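Local atomic coordinates of substrate-binding protein (Synechococcus sp., PDB entry 6WPN), a protein that probably binds a sugar or oligosaccharide in the periplasm of a marine cyanobacterium and delivers it to an ABC-type membrane transporter. Residues L184-V189 against S193-E198; K223-W228 against T397-A402; D230-G235 against E240-G245; P238-V241 against R247-I250. All coordinates share one frame; numbering follows the deposited sequence.

Overall arrangement
Interactions 1 and 2 are buried and apolar, interaction 3 is partly buried, and interaction 4 lies at the surface. The chemistry follows that order: leucine, valine and aromatic carbons meet in 184-189/193-198 and 223-228/397-402, a tyrosine ring takes two valines in 230-235/240-245, and a salt bridge makes 238-241/247-250. Interactions 2 and 3 both use helix 219-233, and interactions 3 and 4 share Glu240 and Val241. Interaction 1 touches each of the others: its Leu196 packs on Trp228 and Leu399 of interaction 2, and its Val188 is backbone-bonded to Val241. Interactions 2 and 4 do not touch, their centres about 17 Å apart.

Interaction 1: residues L184-V189 against S193-E198; sequences LFVTVV and SAELLE
Val188 CG2 and Leu196 CD2 come as close as 3.5 Å, tighter than ordinary van der Waals contact, where the two side chains lie alongside each other and point the same way. Leu196 CB rests against Val186 CG1 at 3.7 Å and equally near Thr187 O, setting the leucine against the backbone of 184-189. With Val186 CG1 anti to the backbone N (chi1 179°), the other methyl, CG2, is left to face the carboxylate of Glu195, whose OE2 lies 3.8 Å from it. Each segment holds an ST turn of its own: Glu195 N donates to Ser193 OG at 3.0 Å, where helix 195-202 begins, and Val189 N donates to Thr187 OG1 at 3.2 Å along a nearly straight bond (168°). Thr187 OG1 also bonds Gln244 O, while its methyl CG2 meets Ser193 CB at 3.8 Å. Replacing Thr187 with an alanine would probably leave Val189 N and Gln244 O without this shared hydroxyl and open a gap beside Ser193. Trp228 of helix 219-233 packs on both Val186 and Leu196, and Tyr396 of helix 388-403 packs on Val188 and Leu196.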
# COMPACT_ATOMS: atom_id res chain seq x y z
N LEU A 184 -11.56 14.98 0.85
CA LEU A 184 -10.65 13.85 0.95
C LEU A 184 -10.33 13.59 2.41
O LEU A 184 -10.70 14.35 3.30
CB LEU A 184 -9.36 14.10 0.14
CG LEU A 184 -8.35 15.08 0.74
CD1 LEU A 184 -7.01 14.92 0.04
CD2 LEU A 184 -8.85 16.52 0.64
N PHE A 185 -9.63 12.48 2.65
CA PHE A 185 -9.31 12.03 4.00
C PHE A 185 -7.95 11.34 3.94
O PHE A 185 -7.85 10.22 3.43
CB PHE A 185 -10.38 11.06 4.52
CG PHE A 185 -10.23 10.68 5.97
CD1 PHE A 185 -9.18 9.88 6.40
CD2 PHE A 185 -11.17 11.10 6.90
CE1 PHE A 185 -9.06 9.53 7.73
CE2 PHE A 185 -11.05 10.75 8.23
CZ PHE A 185 -9.99 9.97 8.65
N VAL A 186 -6.91 11.99 4.45
CA VAL A 186 -5.59 11.38 4.54
C VAL A 186 -5.19 11.37 6.01
O VAL A 186 -5.09 12.43 6.64
CB VAL A 186 -4.55 12.11 3.68
CG1 VAL A 186 -3.19 11.45 3.82
CG2 VAL A 186 -5.00 12.11 2.22
N THR A 187 -4.97 10.18 6.56
CA THR A 187 -4.70 10.04 7.98
C THR A 187 -3.28 10.48 8.31
O THR A 187 -2.35 10.34 7.51
CB THR A 187 -4.92 8.60 8.44
OG1 THR A 187 -4.79 8.54 9.87
CG2 THR A 187 -3.91 7.66 7.79
N VAL A 188 -3.12 11.04 9.51
CA VAL A 188 -1.82 11.41 10.04
C VAL A 188 -1.55 10.68 11.35
O VAL A 188 -0.72 11.09 12.16
CB VAL A 188 -1.71 12.95 10.17
CG1 VAL A 188 -2.63 13.49 11.24
CG2 VAL A 188 -0.27 13.41 10.39
N VAL A 189 -2.24 9.56 11.57
CA VAL A 189 -1.99 8.66 12.69
C VAL A 189 -0.65 7.98 12.39
O VAL A 189 -0.53 7.31 11.36
CB VAL A 189 -3.13 7.66 12.88
CG1 VAL A 189 -2.74 6.58 13.88
CG2 VAL A 189 -4.38 8.38 13.36
N SER A 193 -1.91 4.32 7.64
CA SER A 193 -1.60 4.38 6.22
C SER A 193 -0.40 5.27 5.96
O SER A 193 -0.14 6.24 6.68
CB SER A 193 -2.80 4.90 5.43
OG SER A 193 -2.44 5.19 4.10
N ALA A 194 0.36 4.92 4.92
CA ALA A 194 1.52 5.70 4.50
C ALA A 194 1.17 6.68 3.39
O ALA A 194 2.08 7.26 2.78
CB ALA A 194 2.65 4.77 4.06
N GLU A 195 -0.12 6.87 3.10
CA GLU A 195 -0.51 7.72 1.98
C GLU A 195 0.01 9.14 2.17
O GLU A 195 0.41 9.80 1.21
CB GLU A 195 -2.03 7.73 1.83
CG GLU A 195 -2.50 8.46 0.57
CD GLU A 195 -4.00 8.63 0.51
OE1 GLU A 195 -4.71 8.03 1.35
OE2 GLU A 195 -4.47 9.39 -0.38
N LEU A 196 0.03 9.62 3.41
CA LEU A 196 0.54 10.96 3.67
C LEU A 196 2.03 11.04 3.34
O LEU A 196 2.46 11.94 2.61
CB LEU A 196 0.30 11.34 5.13
CG LEU A 196 0.59 12.77 5.54
CD1 LEU A 196 -0.32 13.74 4.84
CD2 LEU A 196 0.44 12.88 7.03
N LEU A 197 2.81 10.09 3.84
CA LEU A 197 4.23 10.05 3.50
C LEU A 197 4.43 9.89 2.00
O LEU A 197 5.37 10.45 1.43
CB LEU A 197 4.92 8.91 4.26
CG LEU A 197 6.44 8.96 4.25
CD1 LEU A 197 6.93 10.20 4.98
CD2 LEU A 197 7.02 7.71 4.87
N GLU A 198 3.57 9.10 1.35
CA GLU A 198 3.66 8.96 -0.10
C GLU A 198 3.34 10.27 -0.80
O GLU A 198 3.93 10.58 -1.84
CB GLU A 198 2.73 7.84 -0.57
CG GLU A 198 3.17 6.45 -0.14
CD GLU A 198 2.05 5.43 -0.21
OE1 GLU A 198 0.90 5.83 -0.46
OE2 GLU A 198 2.32 4.22 -0.02

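Interaction 2: residues K223-W228 against T397-A402; sequences KAFAFW and TQLQRA
Apolar contacts carry this meeting of two helices, and all of them converge on Leu399, which reaches from helix 388-403 toward helix 219-233. Its two methyls divide the work. CD1 approaches the Phe225 ring obliquely, 3.9 Å from Phe225 CD2, and at 3.8 Å also lies against the backbone O of Phe225. CD2 reaches Trp228 CB, again at 3.9 Å, one turn along the same helix. Leu399 CG stands anti to its own backbone N (chi1 178°), which carries the fork across to the other helix. Farther out on the ring, Phe225 CE2 sits 4.0 Å from Leu399 CB, so the phenyl follows the leucine down to its root.

Aromatic neighbours also meet these rings. The Trp228 indole turns away from Leu399, and Phe227 CD1 stands 3.6 Å above one of its faces, over the centre. Trp165 and Phe200 meet Trp228 and Phe225, respectively, with steeply inclined ring planes.

Polar contacts lie beside the apolar centre. Within helix 388-403, Arg401 NH1 donates to Gln398 OE1 at 3.1 Å, in the carbonyl plane and on a lone pair, although the oxygen is tilted 23° from the guanidinium plane. Between the helices, Ala402 O accepts from Arg233 NH2.

Leu196 adds a third helix by touching both Trp228 and Leu399. The whole is a buried helix-helix interface between segments with 168 residues between them, in which helices 195-202, 219-233 and 388-403 meet around Leu399, in a protein of the bacterial extracellular solute-binding family.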
# COMPACT_ATOMS: atom_id res chain seq x y z
N LYS A 223 7.14 23.15 1.99
CA LYS A 223 5.93 23.35 1.22
C LYS A 223 4.92 22.23 1.50
O LYS A 223 3.72 22.48 1.62
CB LYS A 223 6.28 23.45 -0.26
CG LYS A 223 5.11 23.68 -1.21
CD LYS A 223 5.64 23.81 -2.64
CE LYS A 223 4.53 23.71 -3.67
NZ LYS A 223 5.08 23.82 -5.06
N ALA A 224 5.41 21.00 1.62
CA ALA A 224 4.53 19.87 1.89
C ALA A 224 3.94 19.94 3.29
O ALA A 224 2.76 19.63 3.49
CB ALA A 224 5.28 18.55 1.69
N PHE A 225 4.75 20.31 4.29
CA PHE A 225 4.24 20.49 5.64
C PHE A 225 3.17 21.58 5.69
O PHE A 225 2.12 21.41 6.31
CB PHE A 225 5.37 20.82 6.61
CG PHE A 225 5.94 19.63 7.33
CD1 PHE A 225 6.83 18.77 6.71
CD2 PHE A 225 5.57 19.37 8.64
CE1 PHE A 225 7.34 17.67 7.38
CE2 PHE A 225 6.08 18.27 9.31
CZ PHE A 225 6.96 17.42 8.68
N ALA A 226 3.44 22.71 5.05
CA ALA A 226 2.47 23.81 5.02
C ALA A 226 1.21 23.40 4.28
O ALA A 226 0.10 23.82 4.65
CB ALA A 226 3.10 25.04 4.37
N PHE A 227 1.34 22.59 3.23
CA PHE A 227 0.19 22.12 2.49
C PHE A 227 -0.82 21.44 3.40
O PHE A 227 -2.00 21.82 3.45
CB PHE A 227 0.65 21.16 1.38
CG PHE A 227 -0.47 20.58 0.55
CD1 PHE A 227 -1.04 19.36 0.90
CD2 PHE A 227 -0.93 21.23 -0.58
CE1 PHE A 227 -2.06 18.81 0.13
CE2 PHE A 227 -1.95 20.69 -1.35
CZ PHE A 227 -2.52 19.47 -1.00
N TRP A 228 -0.36 20.45 4.17
CA TRP A 228 -1.27 19.68 5.02
C TRP A 228 -1.69 20.47 6.25
O TRP A 228 -2.84 20.36 6.70
CB TRP A 228 -0.60 18.37 5.41
CG TRP A 228 -0.46 17.47 4.24
CD1 TRP A 228 0.69 17.14 3.58
CD2 TRP A 228 -1.52 16.79 3.56
NE1 TRP A 228 0.41 16.29 2.53
CE2 TRP A 228 -0.94 16.06 2.50
CE3 TRP A 228 -2.91 16.73 3.75
CZ2 TRP A 228 -1.70 15.27 1.64
CZ3 TRP A 228 -3.65 15.95 2.89
CH2 TRP A 228 -3.05 15.23 1.85
N THR A 397 3.80 12.78 13.72
CA THR A 397 3.62 13.38 15.04
C THR A 397 3.84 14.88 15.00
O THR A 397 3.05 15.65 15.57
CB THR A 397 4.56 12.74 16.05
OG1 THR A 397 4.22 11.35 16.22
CG2 THR A 397 4.47 13.45 17.40
N GLN A 398 4.93 15.33 14.36
CA GLN A 398 5.20 16.76 14.29
C GLN A 398 4.17 17.48 13.42
O GLN A 398 3.72 18.57 13.76
CB GLN A 398 6.62 17.01 13.76
CG GLN A 398 7.72 16.52 14.70
CD GLN A 398 7.53 16.99 16.13
OE1 GLN A 398 7.19 18.15 16.38
NE2 GLN A 398 7.74 16.09 17.08
N LEU A 399 3.79 16.87 12.29
CA LEU A 399 2.76 17.48 11.46
C LEU A 399 1.46 17.61 12.23
O LEU A 399 0.75 18.61 12.11
CB LEU A 399 2.56 16.65 10.19
CG LEU A 399 1.48 17.13 9.22
CD1 LEU A 399 1.77 18.55 8.76
CD2 LEU A 399 1.37 16.21 8.03
N GLN A 400 1.17 16.62 13.08
CA GLN A 400 -0.04 16.66 13.89
C GLN A 400 -0.03 17.84 14.85
O GLN A 400 -1.06 18.50 15.04
CB GLN A 400 -0.16 15.34 14.64
CG GLN A 400 -1.50 15.07 15.26
CD GLN A 400 -1.61 13.63 15.73
OE1 GLN A 400 -1.13 12.72 15.06
NE2 GLN A 400 -2.24 13.43 16.89
N ARG A 401 1.12 18.14 15.45
CA ARG A 401 1.22 19.30 16.33
C ARG A 401 0.98 20.60 15.57
O ARG A 401 0.43 21.55 16.13
CB ARG A 401 2.59 19.34 17.00
CG ARG A 401 2.90 18.16 17.89
CD ARG A 401 4.32 18.25 18.39
NE ARG A 401 4.47 19.34 19.34
CZ ARG A 401 5.64 19.85 19.72
NH1 ARG A 401 6.76 19.38 19.20
NH2 ARG A 401 5.69 20.83 20.61
N ALA A 402 1.40 20.66 14.30
CA ALA A 402 1.20 21.87 13.53
C ALA A 402 -0.24 22.02 13.05
O ALA A 402 -0.75 23.14 12.98
CB ALA A 402 2.15 21.89 12.33

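Interaction 3: residues D230-G235 against E240-G245; sequences DLYREG and EVVSQG
The Tyr232 ring has Val242 CG1 over one face and Val241 CG2 at its edge, near the ring plane, so two successive valines hold it from two directions. At the edge, Val241 CG2 lies 3.5 Å from Tyr232 CE1 and 3.6 Å from Tyr232 CD1, which centres the methyl on that ring bond. Over the face, Val242 CG1 is 3.9 Å from Tyr232 CE1, and the two side chains cross at about a right angle. The second methyl, Val242 CG2, keeps beside the phenol oxygen, 3.9 Å from Tyr232 OH. A chi1 of -169° sets Tyr232 CG anti to the backbone N and sends the ring out from the last helical turn to the loop that follows.

That turn is the C-terminal end of helix 219-233, closed by a Schellman motif in which Leu236 N bonds Leu231 O and Gly235 N bonds Tyr232 O at 3.1 Å. Gly235, with positive phi, is its C-prime residue, and from there the chain turns back toward the tyrosine on its way to helix 246-254.

The phenol does not end on the valines: Tyr232 OH bonds Arg239 O, tying the ring's polar end to the residue just before 240-245. Within that loop, Glu240 O accepts from both Gln244 N, at 2.8 Å, and Ser243 N, at 3.2 Å, and so closes the turn that carries the two valines. Met403 of helix 388-403 also touches Tyr232, while Val242 packs on Gln400 of the same helix and on Val188.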
# COMPACT_ATOMS: atom_id res chain seq x y z
N ASP A 230 -2.13 23.78 6.44
CA ASP A 230 -3.12 24.77 6.03
C ASP A 230 -4.45 24.12 5.69
O ASP A 230 -5.52 24.68 5.98
CB ASP A 230 -2.59 25.57 4.84
CG ASP A 230 -1.37 26.42 5.20
OD1 ASP A 230 -1.21 26.76 6.39
OD2 ASP A 230 -0.59 26.75 4.28
N LEU A 231 -4.43 22.95 5.06
CA LEU A 231 -5.68 22.26 4.76
C LEU A 231 -6.46 21.97 6.05
O LEU A 231 -7.66 22.22 6.13
CB LEU A 231 -5.41 20.97 3.99
CG LEU A 231 -5.12 21.06 2.50
CD1 LEU A 231 -4.98 19.68 1.90
CD2 LEU A 231 -6.20 21.84 1.78
N TYR A 232 -5.76 21.46 7.07
CA TYR A 232 -6.45 21.12 8.31
C TYR A 232 -6.94 22.37 9.03
O TYR A 232 -8.08 22.41 9.51
CB TYR A 232 -5.52 20.33 9.23
CG TYR A 232 -6.25 19.72 10.40
CD1 TYR A 232 -6.91 18.50 10.27
CD2 TYR A 232 -6.32 20.38 11.62
CE1 TYR A 232 -7.59 17.95 11.34
CE2 TYR A 232 -7.00 19.83 12.69
CZ TYR A 232 -7.63 18.62 12.54
OH TYR A 232 -8.31 18.07 13.60
N ARG A 233 -6.11 23.40 9.10
CA ARG A 233 -6.47 24.59 9.87
C ARG A 233 -7.65 25.33 9.26
O ARG A 233 -8.40 25.98 9.98
CB ARG A 233 -5.27 25.52 9.98
CG ARG A 233 -4.09 24.95 10.74
CD ARG A 233 -3.17 26.08 11.20
NE ARG A 233 -2.02 25.59 11.95
CZ ARG A 233 -1.07 26.37 12.44
NH1 ARG A 233 -1.14 27.68 12.26
NH2 ARG A 233 -0.06 25.85 13.12
N GLU A 234 -7.82 25.23 7.94
CA GLU A 234 -8.91 25.91 7.25
C GLU A 234 -10.21 25.13 7.26
O GLU A 234 -11.15 25.52 6.55
CB GLU A 234 -8.50 26.20 5.80
CG GLU A 234 -7.36 27.19 5.67
CD GLU A 234 -7.00 27.49 4.23
OE1 GLU A 234 -7.72 27.00 3.32
OE2 GLU A 234 -6.01 28.21 4.00
N GLY A 235 -10.31 24.07 8.05
CA GLY A 235 -11.54 23.31 8.12
C GLY A 235 -11.84 22.47 6.90
O GLY A 235 -12.98 22.01 6.74
N GLU A 240 -10.95 14.34 12.41
CA GLU A 240 -10.46 13.08 12.94
C GLU A 240 -9.35 12.47 12.10
O GLU A 240 -8.98 11.32 12.34
CB GLU A 240 -11.60 12.08 13.10
CG GLU A 240 -12.30 11.68 11.80
CD GLU A 240 -13.57 12.47 11.54
OE1 GLU A 240 -13.66 13.64 11.98
OE2 GLU A 240 -14.50 11.91 10.90
N VAL A 241 -8.79 13.22 11.14
CA VAL A 241 -7.63 12.70 10.43
C VAL A 241 -6.43 12.62 11.37
O VAL A 241 -5.53 11.79 11.15
CB VAL A 241 -7.27 13.54 9.19
CG1 VAL A 241 -8.39 13.47 8.14
CG2 VAL A 241 -6.99 14.97 9.58
N VAL A 242 -6.40 13.43 12.43
CA VAL A 242 -5.30 13.38 13.39
C VAL A 242 -5.45 12.25 14.39
O VAL A 242 -4.53 12.00 15.17
CB VAL A 242 -5.15 14.70 14.17
CG1 VAL A 242 -4.83 15.85 13.22
CG2 VAL A 242 -6.40 14.99 14.99
N SER A 243 -6.59 11.55 14.39
CA SER A 243 -6.82 10.53 15.39
C SER A 243 -7.37 9.21 14.85
O SER A 243 -7.36 8.22 15.59
CB SER A 243 -7.76 11.06 16.48
OG SER A 243 -9.04 11.30 15.94
N GLN A 244 -7.82 9.16 13.60
CA GLN A 244 -8.40 7.94 13.04
C GLN A 244 -7.79 7.67 11.67
O GLN A 244 -7.37 8.60 10.96
CB GLN A 244 -9.94 8.05 12.93
CG GLN A 244 -10.66 8.04 14.28
CD GLN A 244 -12.16 8.16 14.16
OE1 GLN A 244 -12.68 8.97 13.39
NE2 GLN A 244 -12.88 7.37 14.93
N GLY A 245 -7.76 6.40 11.29
CA GLY A 245 -7.13 5.96 10.07
C GLY A 245 -8.10 5.78 8.92
O GLY A 245 -9.22 6.31 8.93

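Interaction 4: residues P238-V241 against R247-I250; sequences PREV and RRAI
The charged contact is a salt bridge in which Arg248 grips a single carboxylate oxygen of Glu240 side-on with two nitrogens. Arg248 NE donates to Glu240 OE2 at 2.7 Å, with an N-H...O angle of 153°, and Arg248 NH2 reaches the same OE2 at 3.0 Å along a more bent path. OE2 lies at the guanidinium edge, nearly in its plane, but both nitrogens come from one face of the carboxylate: NE on the anti side, NH2 from above the plane. The two flat groups are inclined by 46°.

Carbon contacts support the bridge. Glu240 CG and Arg248 CG pack at 3.7 Å where the two chains cross at about a right angle. Both chains bend at chi2, 60° in Arg248, which folds the guanidinium back to the carboxylate. Phe185 also packs against Arg248.

A leucine in place of Arg248 would probably leave the Glu240 carboxylate without its positive mate and set it free to turn. Arg248 NH1 has a second acidic partner, Glu251 OE1, on its own helix. One guanidinium thus serves two carboxylates and probably eases their mutual repulsion, while linking the 3-10 turn at 239-241 to helix 246-254 at the protein surface.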
# COMPACT_ATOMS: atom_id res chain seq x y z
N PRO A 238 -11.39 16.51 7.49
CA PRO A 238 -12.12 16.04 8.68
C PRO A 238 -11.23 16.15 9.91
O PRO A 238 -10.02 15.90 9.85
CB PRO A 238 -12.45 14.58 8.35
CG PRO A 238 -12.37 14.49 6.85
CD PRO A 238 -11.30 15.47 6.45
N ARG A 239 -11.82 16.56 11.03
CA ARG A 239 -11.01 16.78 12.22
C ARG A 239 -10.36 15.50 12.72
O ARG A 239 -9.30 15.55 13.34
CB ARG A 239 -11.85 17.40 13.33
CG ARG A 239 -12.19 18.85 13.14
CD ARG A 239 -13.04 19.31 14.31
NE ARG A 239 -13.42 20.72 14.23
CZ ARG A 239 -14.31 21.29 15.03
NH1 ARG A 239 -14.60 22.58 14.89
NH2 ARG A 239 -14.93 20.57 15.95
N GLU A 240 -10.95 14.34 12.41
CA GLU A 240 -10.46 13.08 12.94
C GLU A 240 -9.35 12.47 12.10
O GLU A 240 -8.98 11.32 12.34
CB GLU A 240 -11.60 12.08 13.10
CG GLU A 240 -12.30 11.68 11.80
CD GLU A 240 -13.57 12.47 11.54
OE1 GLU A 240 -13.66 13.64 11.98
OE2 GLU A 240 -14.50 11.91 10.90
N VAL A 241 -8.79 13.22 11.14
CA VAL A 241 -7.63 12.70 10.43
C VAL A 241 -6.43 12.62 11.37
O VAL A 241 -5.53 11.79 11.15
CB VAL A 241 -7.27 13.54 9.19
CG1 VAL A 241 -8.39 13.47 8.14
CG2 VAL A 241 -6.99 14.97 9.58
N ARG A 247 -9.90 3.37 7.98
CA ARG A 247 -11.19 2.75 8.26
C ARG A 247 -12.27 3.80 8.47
O ARG A 247 -13.43 3.57 8.12
CB ARG A 247 -11.07 1.84 9.48
CG ARG A 247 -10.17 0.64 9.28
CD ARG A 247 -10.12 -0.23 10.52
NE ARG A 247 -9.22 -1.37 10.37
CZ ARG A 247 -8.95 -2.25 11.33
NH1 ARG A 247 -9.52 -2.12 12.53
NH2 ARG A 247 -8.11 -3.25 11.11
N ARG A 248 -11.90 4.94 9.05
CA ARG A 248 -12.85 6.05 9.17
C ARG A 248 -13.15 6.67 7.81
O ARG A 248 -14.30 7.05 7.54
CB ARG A 248 -12.30 7.10 10.14
CG ARG A 248 -13.11 8.38 10.23
CD ARG A 248 -14.52 8.11 10.69
NE ARG A 248 -15.26 9.35 10.85
CZ ARG A 248 -16.54 9.42 11.22
NH1 ARG A 248 -17.22 8.31 11.46
NH2 ARG A 248 -17.13 10.60 11.35
N ALA A 249 -12.14 6.78 6.94
CA ALA A 249 -12.39 7.26 5.59
C ALA A 249 -13.37 6.35 4.87
O ALA A 249 -14.31 6.82 4.21
CB ALA A 249 -11.09 7.36 4.81
N ILE A 250 -13.16 5.04 4.99
CA ILE A 250 -14.09 4.05 4.45
C ILE A 250 -15.50 4.32 4.96
O ILE A 250 -16.46 4.36 4.18
CB ILE A 250 -13.61 2.63 4.83
CG1 ILE A 250 -12.49 2.17 3.90
CG2 ILE A 250 -14.78 1.66 4.95
CD1 ILE A 250 -11.73 0.96 4.41